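Local coordinates for Carboxylesterase/phospholipase family protein (Francisella tularensis subsp. tularensis, PDB 4F21) that probably hydrolyses carboxylic ester bonds as a serine hydrolase of the alpha/beta-hydrolase superfamily, at residues C39-H44 with I134-F139; G158-L163 with L184-C189; S112-V117 with G143-Y148; Y27-P32 with E66-F71; T192-L197 with M224-C229. All blocks are in the same frame, centred on the assembly; numbering follows the deposited sequence.

Contacts 1 and 2 are buried pairs of parallel strands in one sheet, linked where strand 134-139 bonds to strand 159-163; backbone bonds and apolar side chains make up both. Contact 4 extends the same sheet outward through strand 67-72, but its antiparallel outer strand is largely exposed and adds a salt bridge. Contact 3 is buried too, yet it is a helix-helix contact made by apolar packing, without hydrogen bonds between its segments, resting on the Leu-43 and Leu-136 face of contact 1. Contact 5 joins two loops beyond the strands, partly buried and mainly polar, with its probable catalytic histidine touching Phe-139 of contact 1. Contacts 4 and 5 lie about 27 Å apart, centre to centre.

Contact 1: residues C39-H44 with I134-F139; sequences CVIWLH and IILAGF
The indole of Trp-42 takes the methyl of Ala-137 obliquely, CB lying 3.6 Å from CE3 and only slightly farther from CZ3. CG of Trp-42 stands anti to its own N (chi1 -167°), which brings the CE3-CZ3 side of the six-membered ring to the alanine methyl. The rings of Phe-53 and Phe-71 meet the same indole at inclined planes, and Met-161 and Leu-163 touch it from the next strand. The Phe-139 ring leads away from strand 39-44 to meet Phe-53 and His-226. These are neighbouring strands in the central, mostly parallel sheet of the alpha/beta-hydrolase fold, and their backbones are joined in the alternating parallel pattern. Cys-39 O accepts from Ile-135 N, Ile-135 O from Ile-41 N, and Ile-41 O from Ala-137 N, all at 2.8 to 3.0 Å. Leu-43 N then bonds to Ala-137 O, whereas the last link, Phe-139 N to Leu-43 O, is weak at 3.5 Å. On the face opposite Trp-42, Ile-41 touches two partners: its CG1 is 3.7 Å from Ile-134 CG2, and its CB is 3.7 Å from Leu-136 CD2. Ile-41 and Leu-136 run side by side in the same direction. Helix 111-126 covers this face, Val-117 touching both Leu-43 and Leu-136 while Gln-124 reaches Cys-39 and Ile-134.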
# COMPACT_ATOMS: atom_id res chain seq x y z
N CYS A 39 -2.83 -10.76 9.64
CA CYS A 39 -3.81 -10.13 8.75
C CYS A 39 -3.16 -9.24 7.69
O CYS A 39 -2.22 -8.50 7.96
CB CYS A 39 -4.84 -9.33 9.56
SG CYS A 39 -6.16 -8.59 8.57
N VAL A 40 -3.67 -9.32 6.46
CA VAL A 40 -3.18 -8.48 5.38
C VAL A 40 -4.31 -7.67 4.77
O VAL A 40 -5.23 -8.22 4.16
CB VAL A 40 -2.47 -9.29 4.28
CG1 VAL A 40 -1.71 -8.36 3.34
CG2 VAL A 40 -1.54 -10.32 4.88
N ILE A 41 -4.24 -6.36 4.94
CA ILE A 41 -5.20 -5.46 4.33
C ILE A 41 -4.69 -5.04 2.96
O ILE A 41 -3.73 -4.28 2.84
CB ILE A 41 -5.45 -4.23 5.22
CG1 ILE A 41 -5.88 -4.68 6.62
CG2 ILE A 41 -6.51 -3.32 4.60
CD1 ILE A 41 -6.24 -3.54 7.55
N TRP A 42 -5.33 -5.58 1.92
CA TRP A 42 -4.94 -5.33 0.53
C TRP A 42 -5.88 -4.32 -0.13
O TRP A 42 -7.07 -4.59 -0.31
CB TRP A 42 -4.95 -6.64 -0.27
CG TRP A 42 -4.27 -6.54 -1.60
CD1 TRP A 42 -4.80 -6.05 -2.76
CD2 TRP A 42 -2.93 -6.94 -1.92
NE1 TRP A 42 -3.88 -6.12 -3.77
CE2 TRP A 42 -2.72 -6.66 -3.28
CE3 TRP A 42 -1.88 -7.51 -1.18
CZ2 TRP A 42 -1.51 -6.93 -3.92
CZ3 TRP A 42 -0.68 -7.77 -1.82
CH2 TRP A 42 -0.51 -7.48 -3.17
N LEU A 43 -5.33 -3.16 -0.49
CA LEU A 43 -6.12 -2.08 -1.07
C LEU A 43 -5.94 -1.97 -2.59
O LEU A 43 -4.85 -2.21 -3.11
CB LEU A 43 -5.76 -0.75 -0.41
CG LEU A 43 -5.73 -0.69 1.12
CD1 LEU A 43 -5.35 0.70 1.60
CD2 LEU A 43 -7.06 -1.13 1.70
N HIS A 44 -7.01 -1.61 -3.28
CA HIS A 44 -6.94 -1.33 -4.71
C HIS A 44 -7.91 -0.22 -5.09
O HIS A 44 -8.96 -0.07 -4.48
CB HIS A 44 -7.18 -2.60 -5.55
CG HIS A 44 -8.59 -3.11 -5.51
ND1 HIS A 44 -8.94 -4.28 -4.85
CD2 HIS A 44 -9.73 -2.63 -6.05
CE1 HIS A 44 -10.24 -4.48 -4.99
NE2 HIS A 44 -10.74 -3.50 -5.71
N ILE A 134 -0.66 -6.82 11.45
CA ILE A 134 -1.45 -6.44 10.29
C ILE A 134 -0.56 -5.71 9.29
O ILE A 134 0.19 -4.81 9.66
CB ILE A 134 -2.62 -5.52 10.67
CG1 ILE A 134 -3.41 -6.11 11.83
CG2 ILE A 134 -3.51 -5.28 9.46
CD1 ILE A 134 -4.53 -5.22 12.32
N ILE A 135 -0.64 -6.11 8.02
CA ILE A 135 0.16 -5.49 6.97
C ILE A 135 -0.71 -4.71 5.98
O ILE A 135 -1.69 -5.23 5.45
CB ILE A 135 0.98 -6.53 6.19
CG1 ILE A 135 2.03 -7.18 7.08
CG2 ILE A 135 1.67 -5.89 4.99
CD1 ILE A 135 2.94 -8.13 6.34
N LEU A 136 -0.34 -3.45 5.74
CA LEU A 136 -1.03 -2.63 4.75
C LEU A 136 -0.32 -2.67 3.40
O LEU A 136 0.76 -2.10 3.22
CB LEU A 136 -1.15 -1.18 5.24
CG LEU A 136 -1.86 -0.99 6.58
CD1 LEU A 136 -1.83 0.47 7.01
CD2 LEU A 136 -3.29 -1.50 6.49
N ALA A 137 -0.93 -3.37 2.44
CA ALA A 137 -0.38 -3.45 1.09
C ALA A 137 -1.26 -2.66 0.14
O ALA A 137 -2.48 -2.63 0.28
CB ALA A 137 -0.28 -4.89 0.65
N GLY A 138 -0.64 -2.01 -0.85
CA GLY A 138 -1.39 -1.22 -1.80
C GLY A 138 -0.83 -1.29 -3.20
O GLY A 138 0.37 -1.44 -3.39
N PHE A 139 -1.71 -1.20 -4.20
CA PHE A 139 -1.30 -1.16 -5.59
C PHE A 139 -1.82 0.10 -6.28
O PHE A 139 -3.00 0.45 -6.14
CB PHE A 139 -1.77 -2.41 -6.34
CG PHE A 139 -1.55 -2.34 -7.83
CD1 PHE A 139 -0.32 -2.66 -8.38
CD2 PHE A 139 -2.57 -1.96 -8.69
CE1 PHE A 139 -0.11 -2.60 -9.74
CE2 PHE A 139 -2.37 -1.90 -10.05
CZ PHE A 139 -1.14 -2.22 -10.58

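Contact 2: residues G158-L163 with L184-C189; sequences GGIMAL and LPILVC
Ile-160 O receives Leu-187 N at 2.7 Å in an almost straight bond (177° at the hydrogen), approached nearly head-on to the carbonyl. A second, softer contact reaches the same oxygen, the CA-H of Ile-186, with CA 3.4 Å away. Two residues on, Ala-162 O is treated alike, by Cys-189 N at 2.7 Å and by the CA-H of Val-188. At the start of the pairing Pro-185 O accepts from Ile-160 N at 3.1 Å; the bond from Ala-162 N to Leu-187 O is weak, being bent to 122°. Each side of the paired strands carries its own apolar row. Ile-160 and Ile-186 stand side by side, pointing the same way, with their CD1 atoms 3.7 Å apart, and Leu-184 CD2 joins Ile-160 CD1 from just before the strand. On the other side CG and SD of Met-161 pass obliquely by Leu-187 CB and CD2, and the bend at chi3 (-71°) turns only CE away. Leu-163 CD2 rests 3.7 Å from Cys-189 CB. The two strands are connected through helix 170-173 in a beta-alpha-beta unit. Strand 159-163 is bonded on its far side to strand 134-139, and strand 186-191 to strand 216-221; helix 230-243 covers the Met-161 and Leu-163 side, with helix 144-150 against Ile-160 and Ala-162.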
# COMPACT_ATOMS: atom_id res chain seq x y z
N GLY A 158 2.41 -3.53 11.07
CA GLY A 158 3.22 -4.69 10.72
C GLY A 158 4.07 -4.56 9.48
O GLY A 158 5.15 -5.15 9.39
N GLY A 159 3.59 -3.80 8.51
CA GLY A 159 4.32 -3.61 7.27
C GLY A 159 3.57 -2.83 6.22
O GLY A 159 2.36 -2.62 6.33
N ILE A 160 4.29 -2.40 5.20
CA ILE A 160 3.70 -1.71 4.06
C ILE A 160 4.20 -2.36 2.78
O ILE A 160 5.39 -2.62 2.63
CB ILE A 160 4.08 -0.22 4.02
CG1 ILE A 160 3.75 0.47 5.35
CG2 ILE A 160 3.38 0.48 2.87
CD1 ILE A 160 4.35 1.85 5.47
N MET A 161 3.29 -2.64 1.85
CA MET A 161 3.71 -3.15 0.55
C MET A 161 3.26 -2.25 -0.60
O MET A 161 2.22 -2.47 -1.22
CB MET A 161 3.24 -4.60 0.34
CG MET A 161 3.97 -5.60 1.21
SD MET A 161 3.78 -7.31 0.67
CE MET A 161 2.06 -7.62 1.09
N ALA A 162 4.06 -1.23 -0.87
CA ALA A 162 3.78 -0.28 -1.93
C ALA A 162 4.09 -0.90 -3.29
O ALA A 162 5.21 -1.36 -3.53
CB ALA A 162 4.57 1.00 -1.74
N LEU A 163 3.10 -0.92 -4.17
CA LEU A 163 3.22 -1.54 -5.48
C LEU A 163 2.76 -0.58 -6.56
O LEU A 163 1.57 -0.27 -6.65
CB LEU A 163 2.38 -2.82 -5.54
CG LEU A 163 2.58 -3.86 -4.44
CD1 LEU A 163 1.29 -4.61 -4.19
CD2 LEU A 163 3.68 -4.83 -4.83
N LEU A 184 9.61 -0.02 10.44
CA LEU A 184 8.76 -1.17 10.17
C LEU A 184 9.06 -1.68 8.77
O LEU A 184 9.44 -0.90 7.90
CB LEU A 184 7.27 -0.81 10.31
CG LEU A 184 6.49 -0.38 9.06
CD1 LEU A 184 5.01 -0.41 9.33
CD2 LEU A 184 6.91 1.01 8.61
N PRO A 185 8.92 -3.00 8.55
CA PRO A 185 9.17 -3.62 7.25
C PRO A 185 8.35 -3.02 6.11
O PRO A 185 7.15 -3.24 6.03
CB PRO A 185 8.76 -5.07 7.48
CG PRO A 185 9.02 -5.29 8.92
CD PRO A 185 8.64 -4.00 9.59
N ILE A 186 9.01 -2.27 5.23
CA ILE A 186 8.35 -1.69 4.07
C ILE A 186 8.90 -2.30 2.80
O ILE A 186 10.12 -2.38 2.61
CB ILE A 186 8.52 -0.16 4.03
CG1 ILE A 186 7.90 0.48 5.27
CG2 ILE A 186 7.90 0.41 2.76
CD1 ILE A 186 8.04 1.98 5.32
N LEU A 187 8.01 -2.75 1.93
CA LEU A 187 8.41 -3.28 0.63
C LEU A 187 7.86 -2.40 -0.48
O LEU A 187 6.65 -2.26 -0.63
CB LEU A 187 7.90 -4.71 0.44
CG LEU A 187 8.14 -5.31 -0.95
CD1 LEU A 187 9.62 -5.45 -1.24
CD2 LEU A 187 7.43 -6.65 -1.09
N VAL A 188 8.76 -1.82 -1.25
CA VAL A 188 8.38 -1.04 -2.42
C VAL A 188 8.67 -1.85 -3.67
O VAL A 188 9.77 -2.38 -3.83
CB VAL A 188 9.15 0.29 -2.49
CG1 VAL A 188 8.61 1.16 -3.61
CG2 VAL A 188 9.07 1.02 -1.16
N CYS A 189 7.68 -1.96 -4.55
CA CYS A 189 7.86 -2.62 -5.84
C CYS A 189 7.39 -1.68 -6.94
O CYS A 189 6.46 -0.90 -6.74
CB CYS A 189 7.08 -3.93 -5.90
SG CYS A 189 7.58 -5.19 -4.69

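Contact 3: residues S112-V117 with G143-Y148; sequences SSIAKV and GIIATY
Ile-145 reaches out of helix 144-150 to the flank of helix 111-126 in a steep helix-helix crossing, the short segments lying at -71° with their axes 9.5 Å apart at closest. In this alpha/beta-hydrolase fold the two helices share one side of the central sheet, where Ala-146 touches Leu-136 of strand 134-139. Most of the apolar contacts gather on one methyl. Ile-145 CG2 sits among Ser-113, Ile-114 and Val-117, 4.0 Å from Ile-114 CG1 and 4.0 Å from Val-117 CG2; both of these side chains slant past the isoleucine. It also comes within 3.7 Å of Ile-114 N, so the branch touches the helix backbone as well. The contact with Ser-113 is of mixed character: OG is 3.3 Å from Ile-145 CG2, yet this hydroxyl is hydrogen-bonded to Ile-76 O, and its contact with the methyl is van der Waals. The polar end of Tyr-148 is likewise engaged elsewhere. Its OH is hydrogen-bonded to Pro-168 O, and the tyrosine ring stacks with Phe-173, leading away from helix 111-126. What Tyr-148 offers to that helix, in the second apolar contact, is its first side-chain carbon, CB, which meets the end of the Ile-114 chain, CD1, at 4.0 Å.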
# COMPACT_ATOMS: atom_id res chain seq x y z
N SER A 112 -9.75 11.02 4.69
CA SER A 112 -10.94 10.24 4.98
C SER A 112 -10.66 8.76 4.74
O SER A 112 -10.87 7.93 5.63
CB SER A 112 -12.11 10.70 4.11
OG SER A 112 -11.80 10.60 2.73
N SER A 113 -10.16 8.46 3.55
CA SER A 113 -9.84 7.09 3.17
C SER A 113 -8.90 6.46 4.19
O SER A 113 -9.12 5.33 4.64
CB SER A 113 -9.20 7.05 1.78
OG SER A 113 -8.97 5.71 1.38
N ILE A 114 -7.87 7.22 4.58
CA ILE A 114 -6.92 6.75 5.58
C ILE A 114 -7.68 6.34 6.83
O ILE A 114 -7.51 5.23 7.33
CB ILE A 114 -5.89 7.84 5.95
CG1 ILE A 114 -4.97 8.13 4.76
CG2 ILE A 114 -5.09 7.43 7.17
CD1 ILE A 114 -3.93 9.19 5.04
N ALA A 115 -8.56 7.23 7.29
CA ALA A 115 -9.34 6.97 8.49
C ALA A 115 -10.12 5.68 8.35
O ALA A 115 -10.22 4.90 9.30
CB ALA A 115 -10.28 8.13 8.78
N LYS A 116 -10.65 5.44 7.15
CA LYS A 116 -11.41 4.22 6.89
C LYS A 116 -10.51 3.05 7.24
O LYS A 116 -10.87 2.22 8.08
CB LYS A 116 -11.86 4.15 5.43
CG LYS A 116 -12.72 5.33 5.00
CD LYS A 116 -13.00 5.30 3.50
CE LYS A 116 -13.74 6.55 3.05
NZ LYS A 116 -13.86 6.63 1.57
N VAL A 117 -9.32 3.03 6.64
CA VAL A 117 -8.35 1.98 6.91
C VAL A 117 -8.09 1.91 8.41
O VAL A 117 -8.09 0.83 9.00
CB VAL A 117 -7.03 2.20 6.15
CG1 VAL A 117 -6.00 1.15 6.56
CG2 VAL A 117 -7.26 2.17 4.64
N GLY A 143 -2.03 2.23 -3.31
CA GLY A 143 -0.76 2.21 -2.61
C GLY A 143 -0.46 3.44 -1.77
O GLY A 143 0.38 3.41 -0.87
N ILE A 144 -1.16 4.53 -2.08
CA ILE A 144 -1.02 5.78 -1.34
C ILE A 144 -1.58 5.65 0.08
O ILE A 144 -0.98 6.12 1.05
CB ILE A 144 -1.77 6.92 -2.06
CG1 ILE A 144 -1.43 6.92 -3.55
CG2 ILE A 144 -1.44 8.26 -1.41
CD1 ILE A 144 -2.45 7.63 -4.41
N ILE A 145 -2.73 4.99 0.19
CA ILE A 145 -3.47 4.93 1.44
C ILE A 145 -2.91 3.89 2.41
O ILE A 145 -3.41 3.74 3.53
CB ILE A 145 -4.97 4.66 1.18
CG1 ILE A 145 -5.43 5.39 -0.09
CG2 ILE A 145 -5.83 5.11 2.35
CD1 ILE A 145 -5.42 6.90 0.04
N ALA A 146 -1.88 3.17 1.99
CA ALA A 146 -1.26 2.16 2.84
C ALA A 146 -0.03 2.73 3.55
O ALA A 146 0.15 2.53 4.76
CB ALA A 146 -0.88 0.94 2.03
N THR A 147 0.80 3.42 2.79
CA THR A 147 2.02 4.02 3.32
C THR A 147 1.67 5.15 4.28
O THR A 147 1.94 5.05 5.49
CB THR A 147 2.94 4.52 2.19
OG1 THR A 147 3.40 3.41 1.42
CG2 THR A 147 4.14 5.25 2.76
N TYR A 148 1.06 6.21 3.74
CA TYR A 148 0.64 7.38 4.51
C TYR A 148 -0.08 7.03 5.80
O TYR A 148 0.14 7.66 6.83
CB TYR A 148 -0.26 8.29 3.68
CG TYR A 148 0.47 9.31 2.84
CD1 TYR A 148 1.66 9.89 3.28
CD2 TYR A 148 -0.02 9.70 1.60
CE1 TYR A 148 2.33 10.82 2.51
CE2 TYR A 148 0.64 10.63 0.83
CZ TYR A 148 1.81 11.18 1.29
OH TYR A 148 2.47 12.11 0.51

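Contact 4: residues Y27-P32 with E66-F71; sequences YELMEP and EIRFIF
Met-30 and Phe-69 form the closely knit part of this contact: N of each bonds to O of the other at 2.9 Å, in the carbonyl planes. Met-30 CB stands 3.8 Å from Phe-69 CB. Glu-28 and Phe-71 repeat the hydrogen-bonded pair two residues along, but there Glu-28 N comes from above the plane of the Phe-71 carbonyl. The ring of Phe-69 turns inward, to Val-40 and Val-57, while the Met-30 side chain is poorly ordered. Between these pairs Leu-29 and Ile-70 make a non-hydrogen-bonded pair, their CD1 atoms meeting at 3.7 Å on the other face. Beyond the strand end Pro-32 lays its CB 3.4 Å from Ile-67 N. The solvent side is looser and more polar. Exposed Glu-31 holds Arg-68 in a salt bridge, OE1 lying 3.1 Å from NH2 and 3.3 Å from NE. One oxygen thus faces two nitrogens, and with the carboxylate and guanidinium planes 67° apart the pair is no flat two-pronged fork. Leu-29 CD2 borders the edge of that guanidinium. Strand 27-30 is outermost in the seven-stranded sheet and runs against the other six, the mixed arrangement in which an alpha/beta-hydrolase sheet carries one antiparallel strand.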
# COMPACT_ATOMS: atom_id res chain seq x y z
N TYR A 27 -16.38 -5.42 1.77
CA TYR A 27 -15.06 -6.03 1.65
C TYR A 27 -15.09 -7.55 1.58
O TYR A 27 -15.90 -8.20 2.25
CB TYR A 27 -14.14 -5.56 2.78
CG TYR A 27 -14.74 -5.65 4.16
CD1 TYR A 27 -15.48 -4.60 4.69
CD2 TYR A 27 -14.55 -6.78 4.95
CE1 TYR A 27 -16.03 -4.68 5.96
CE2 TYR A 27 -15.09 -6.86 6.22
CZ TYR A 27 -15.83 -5.81 6.72
OH TYR A 27 -16.36 -5.89 7.98
N GLU A 28 -14.21 -8.12 0.77
CA GLU A 28 -14.03 -9.56 0.72
C GLU A 28 -13.15 -10.00 1.88
O GLU A 28 -12.10 -9.42 2.14
CB GLU A 28 -13.39 -9.98 -0.60
CG GLU A 28 -14.27 -9.78 -1.83
CD GLU A 28 -15.29 -10.89 -2.02
OE1 GLU A 28 -15.85 -11.38 -1.01
OE2 GLU A 28 -15.53 -11.27 -3.18
N LEU A 29 -13.59 -11.04 2.58
CA LEU A 29 -12.85 -11.49 3.75
C LEU A 29 -12.48 -12.96 3.63
O LEU A 29 -13.34 -13.82 3.46
CB LEU A 29 -13.66 -11.23 5.02
CG LEU A 29 -12.87 -11.12 6.32
CD1 LEU A 29 -13.55 -10.15 7.27
CD2 LEU A 29 -12.72 -12.49 6.97
N MET A 30 -11.18 -13.24 3.71
CA MET A 30 -10.70 -14.61 3.71
C MET A 30 -10.27 -15.02 5.11
O MET A 30 -9.29 -14.49 5.65
CB MET A 30 -9.55 -14.81 2.73
CG MET A 30 -9.96 -14.84 1.27
SD MET A 30 -8.60 -15.34 0.20
CE MET A 30 -9.38 -15.23 -1.42
N GLU A 31 -11.00 -15.96 5.70
CA GLU A 31 -10.65 -16.49 7.01
C GLU A 31 -9.69 -17.66 6.83
O GLU A 31 -9.93 -18.55 6.02
CB GLU A 31 -11.91 -16.93 7.76
CG GLU A 31 -11.78 -16.85 9.27
CD GLU A 31 -11.54 -15.44 9.75
OE1 GLU A 31 -10.52 -15.20 10.43
OE2 GLU A 31 -12.38 -14.56 9.46
N PRO A 32 -8.59 -17.66 7.60
CA PRO A 32 -7.54 -18.67 7.42
C PRO A 32 -7.98 -20.05 7.90
O PRO A 32 -8.95 -20.16 8.66
CB PRO A 32 -6.41 -18.14 8.30
CG PRO A 32 -7.09 -17.36 9.36
CD PRO A 32 -8.27 -16.72 8.69
N GLU A 66 -2.59 -19.21 9.18
CA GLU A 66 -2.90 -18.23 10.22
C GLU A 66 -2.97 -16.79 9.71
O GLU A 66 -2.61 -15.86 10.43
CB GLU A 66 -1.87 -18.32 11.35
CG GLU A 66 -1.65 -19.71 11.89
CD GLU A 66 -0.70 -19.73 13.07
OE1 GLU A 66 -1.15 -19.42 14.19
OE2 GLU A 66 0.48 -20.06 12.87
N ILE A 67 -3.43 -16.61 8.48
CA ILE A 67 -3.49 -15.27 7.89
C ILE A 67 -4.87 -14.90 7.35
O ILE A 67 -5.37 -15.50 6.40
CB ILE A 67 -2.44 -15.10 6.76
CG1 ILE A 67 -1.03 -15.34 7.31
CG2 ILE A 67 -2.53 -13.72 6.15
CD1 ILE A 67 0.05 -15.20 6.28
N ARG A 68 -5.49 -13.90 7.98
CA ARG A 68 -6.76 -13.35 7.51
C ARG A 68 -6.50 -12.32 6.41
O ARG A 68 -5.61 -11.49 6.53
CB ARG A 68 -7.51 -12.67 8.66
CG ARG A 68 -8.79 -11.96 8.22
CD ARG A 68 -9.40 -11.14 9.34
NE ARG A 68 -9.96 -11.98 10.40
CZ ARG A 68 -9.39 -12.19 11.58
NH1 ARG A 68 -8.22 -11.62 11.85
NH2 ARG A 68 -9.98 -12.96 12.48
N PHE A 69 -7.29 -12.38 5.34
CA PHE A 69 -7.14 -11.41 4.26
C PHE A 69 -8.32 -10.45 4.16
O PHE A 69 -9.48 -10.88 4.11
CB PHE A 69 -6.89 -12.12 2.93
CG PHE A 69 -5.46 -12.52 2.70
CD1 PHE A 69 -5.03 -13.80 3.03
CD2 PHE A 69 -4.55 -11.63 2.16
CE1 PHE A 69 -3.71 -14.17 2.81
CE2 PHE A 69 -3.23 -12.00 1.95
CZ PHE A 69 -2.82 -13.27 2.28
N ILE A 70 -8.01 -9.15 4.12
CA ILE A 70 -9.02 -8.11 4.01
C ILE A 70 -8.92 -7.37 2.67
O ILE A 70 -7.93 -6.70 2.40
CB ILE A 70 -8.88 -7.08 5.14
CG1 ILE A 70 -9.00 -7.77 6.50
CG2 ILE A 70 -9.92 -5.98 5.01
CD1 ILE A 70 -10.32 -8.48 6.69
N PHE A 71 -9.96 -7.50 1.85
CA PHE A 71 -10.03 -6.82 0.55
C PHE A 71 -11.17 -5.81 0.50
O PHE A 71 -12.25 -6.12 0.01
CB PHE A 71 -10.24 -7.84 -0.58
CG PHE A 71 -9.02 -8.63 -0.93
CD1 PHE A 71 -8.10 -8.13 -1.84
CD2 PHE A 71 -8.80 -9.88 -0.38
CE1 PHE A 71 -6.98 -8.86 -2.18
CE2 PHE A 71 -7.68 -10.61 -0.71
CZ PHE A 71 -6.76 -10.10 -1.61

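Contact 5: residues T192-L197 with M224-C229; sequences TDDQVL and MQHSVC
Asp-194 and His-226 are paired as the acid and base of what is probably a Ser-His-Asp catalytic triad, each on a loop that follows a strand of the alpha/beta-hydrolase sheet. His-226 ND1 donates to Asp-194 OD2 at 2.9 Å, the oxygen lying near the ring plane and using its syn side; the carboxylate itself is turned 46° from the ring. The triad pattern is completed beyond these loops by Ser-140, whose OG is hydrogen-bonded to His-226 NE2. The other carboxylate oxygen is held by its own loop: Val-196 N and Leu-197 N both reach Asp-194 OD1 at 2.9 Å, from the same face. The bond from Val-196 N closes an Asx turn, extended by Leu-197 N to an Asx motif, and together they fix the rotation of the group. With chi1 at -159° the carboxylate swings across to the histidine. Next to this pair the loops come together closely, with the CA atoms of Asp-194 and Gln-225 only 3.8 Å apart, and Asp-193 N bonds to Met-224 O at 2.8 Å. An inverse gamma turn centred on His-226 bends its loop sharply there. The imidazole is also bounded by apolar groups: Leu-197 CB approaches CE1 obliquely at 4.0 Å, and Val-196 CG1 makes a CH-pi contact over one face, 3.7 Å from the centroid of the ring and almost exactly on its normal.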
# COMPACT_ATOMS: atom_id res chain seq x y z
N THR A 192 9.45 -0.98 -14.49
CA THR A 192 10.41 -0.15 -15.22
C THR A 192 9.77 0.54 -16.43
O THR A 192 10.03 1.72 -16.69
CB THR A 192 11.63 -0.97 -15.66
OG1 THR A 192 12.41 -1.31 -14.51
CG2 THR A 192 12.50 -0.18 -16.63
N ASP A 193 8.92 -0.18 -17.15
CA ASP A 193 8.30 0.36 -18.35
C ASP A 193 6.90 0.93 -18.09
O ASP A 193 6.09 1.04 -19.00
CB ASP A 193 8.22 -0.71 -19.44
CG ASP A 193 9.59 -1.16 -19.90
OD1 ASP A 193 10.54 -1.06 -19.10
OD2 ASP A 193 9.70 -1.61 -21.06
N ASP A 194 6.64 1.29 -16.83
CA ASP A 194 5.36 1.87 -16.47
C ASP A 194 5.22 3.25 -17.09
O ASP A 194 6.04 4.14 -16.85
CB ASP A 194 5.24 1.98 -14.94
CG ASP A 194 3.80 2.09 -14.48
OD1 ASP A 194 2.93 2.47 -15.29
OD2 ASP A 194 3.53 1.79 -13.29
N GLN A 195 4.18 3.43 -17.91
CA GLN A 195 3.90 4.71 -18.55
C GLN A 195 2.66 5.34 -17.95
O GLN A 195 2.25 6.43 -18.36
CB GLN A 195 3.71 4.52 -20.06
CG GLN A 195 5.00 4.26 -20.84
CD GLN A 195 4.75 3.97 -22.31
OE1 GLN A 195 3.66 3.51 -22.68
NE2 GLN A 195 5.74 4.24 -23.15
N VAL A 196 2.07 4.65 -16.99
CA VAL A 196 0.94 5.17 -16.23
C VAL A 196 1.46 5.81 -14.95
O VAL A 196 1.02 6.89 -14.55
CB VAL A 196 -0.08 4.04 -15.90
CG1 VAL A 196 -0.90 4.39 -14.66
CG2 VAL A 196 -0.98 3.75 -17.09
N LEU A 197 2.42 5.14 -14.32
CA LEU A 197 3.02 5.62 -13.09
C LEU A 197 4.52 5.33 -13.15
O LEU A 197 4.98 4.30 -12.64
CB LEU A 197 2.37 4.90 -11.89
CG LEU A 197 2.32 5.58 -10.52
CD1 LEU A 197 2.59 7.07 -10.62
CD2 LEU A 197 0.97 5.33 -9.89
N MET A 224 8.46 -4.82 -16.98
CA MET A 224 7.13 -4.73 -16.40
C MET A 224 6.60 -3.30 -16.46
O MET A 224 7.33 -2.34 -16.23
CB MET A 224 7.12 -5.23 -14.96
CG MET A 224 5.74 -5.54 -14.44
SD MET A 224 5.73 -6.05 -12.72
CE MET A 224 6.05 -4.49 -11.91
N GLN A 225 5.31 -3.17 -16.76
CA GLN A 225 4.66 -1.87 -16.81
C GLN A 225 3.81 -1.65 -15.57
O GLN A 225 4.26 -1.85 -14.44
CB GLN A 225 3.81 -1.74 -18.07
CG GLN A 225 4.53 -2.13 -19.35
CD GLN A 225 4.09 -1.30 -20.54
OE1 GLN A 225 3.27 -1.74 -21.35
NE2 GLN A 225 4.64 -0.10 -20.66
N HIS A 226 2.56 -1.24 -15.78
CA HIS A 226 1.63 -1.03 -14.67
C HIS A 226 0.86 -2.31 -14.37
O HIS A 226 -0.30 -2.45 -14.75
CB HIS A 226 0.66 0.10 -15.01
CG HIS A 226 -0.00 0.71 -13.80
ND1 HIS A 226 0.71 1.30 -12.78
CD2 HIS A 226 -1.31 0.81 -13.46
CE1 HIS A 226 -0.13 1.74 -11.86
NE2 HIS A 226 -1.36 1.45 -12.25
N SER A 227 1.51 -3.23 -13.67
CA SER A 227 0.90 -4.52 -13.35
C SER A 227 1.66 -5.23 -12.24
O SER A 227 2.53 -4.65 -11.59
CB SER A 227 0.86 -5.40 -14.60
OG SER A 227 2.16 -5.57 -15.15
N VAL A 228 1.33 -6.50 -12.02
CA VAL A 228 2.04 -7.35 -11.08
C VAL A 228 2.46 -8.64 -11.77
O VAL A 228 1.62 -9.34 -12.33
CB VAL A 228 1.15 -7.69 -9.85
CG1 VAL A 228 1.80 -8.75 -8.98
CG2 VAL A 228 0.86 -6.44 -9.04
N CYS A 229 3.75 -8.94 -11.72
CA CYS A 229 4.29 -10.13 -12.38
C CYS A 229 4.49 -11.30 -11.41
O CYS A 229 4.12 -11.23 -10.23
CB CYS A 229 5.59 -9.81 -13.09
SG CYS A 229 6.93 -9.35 -11.99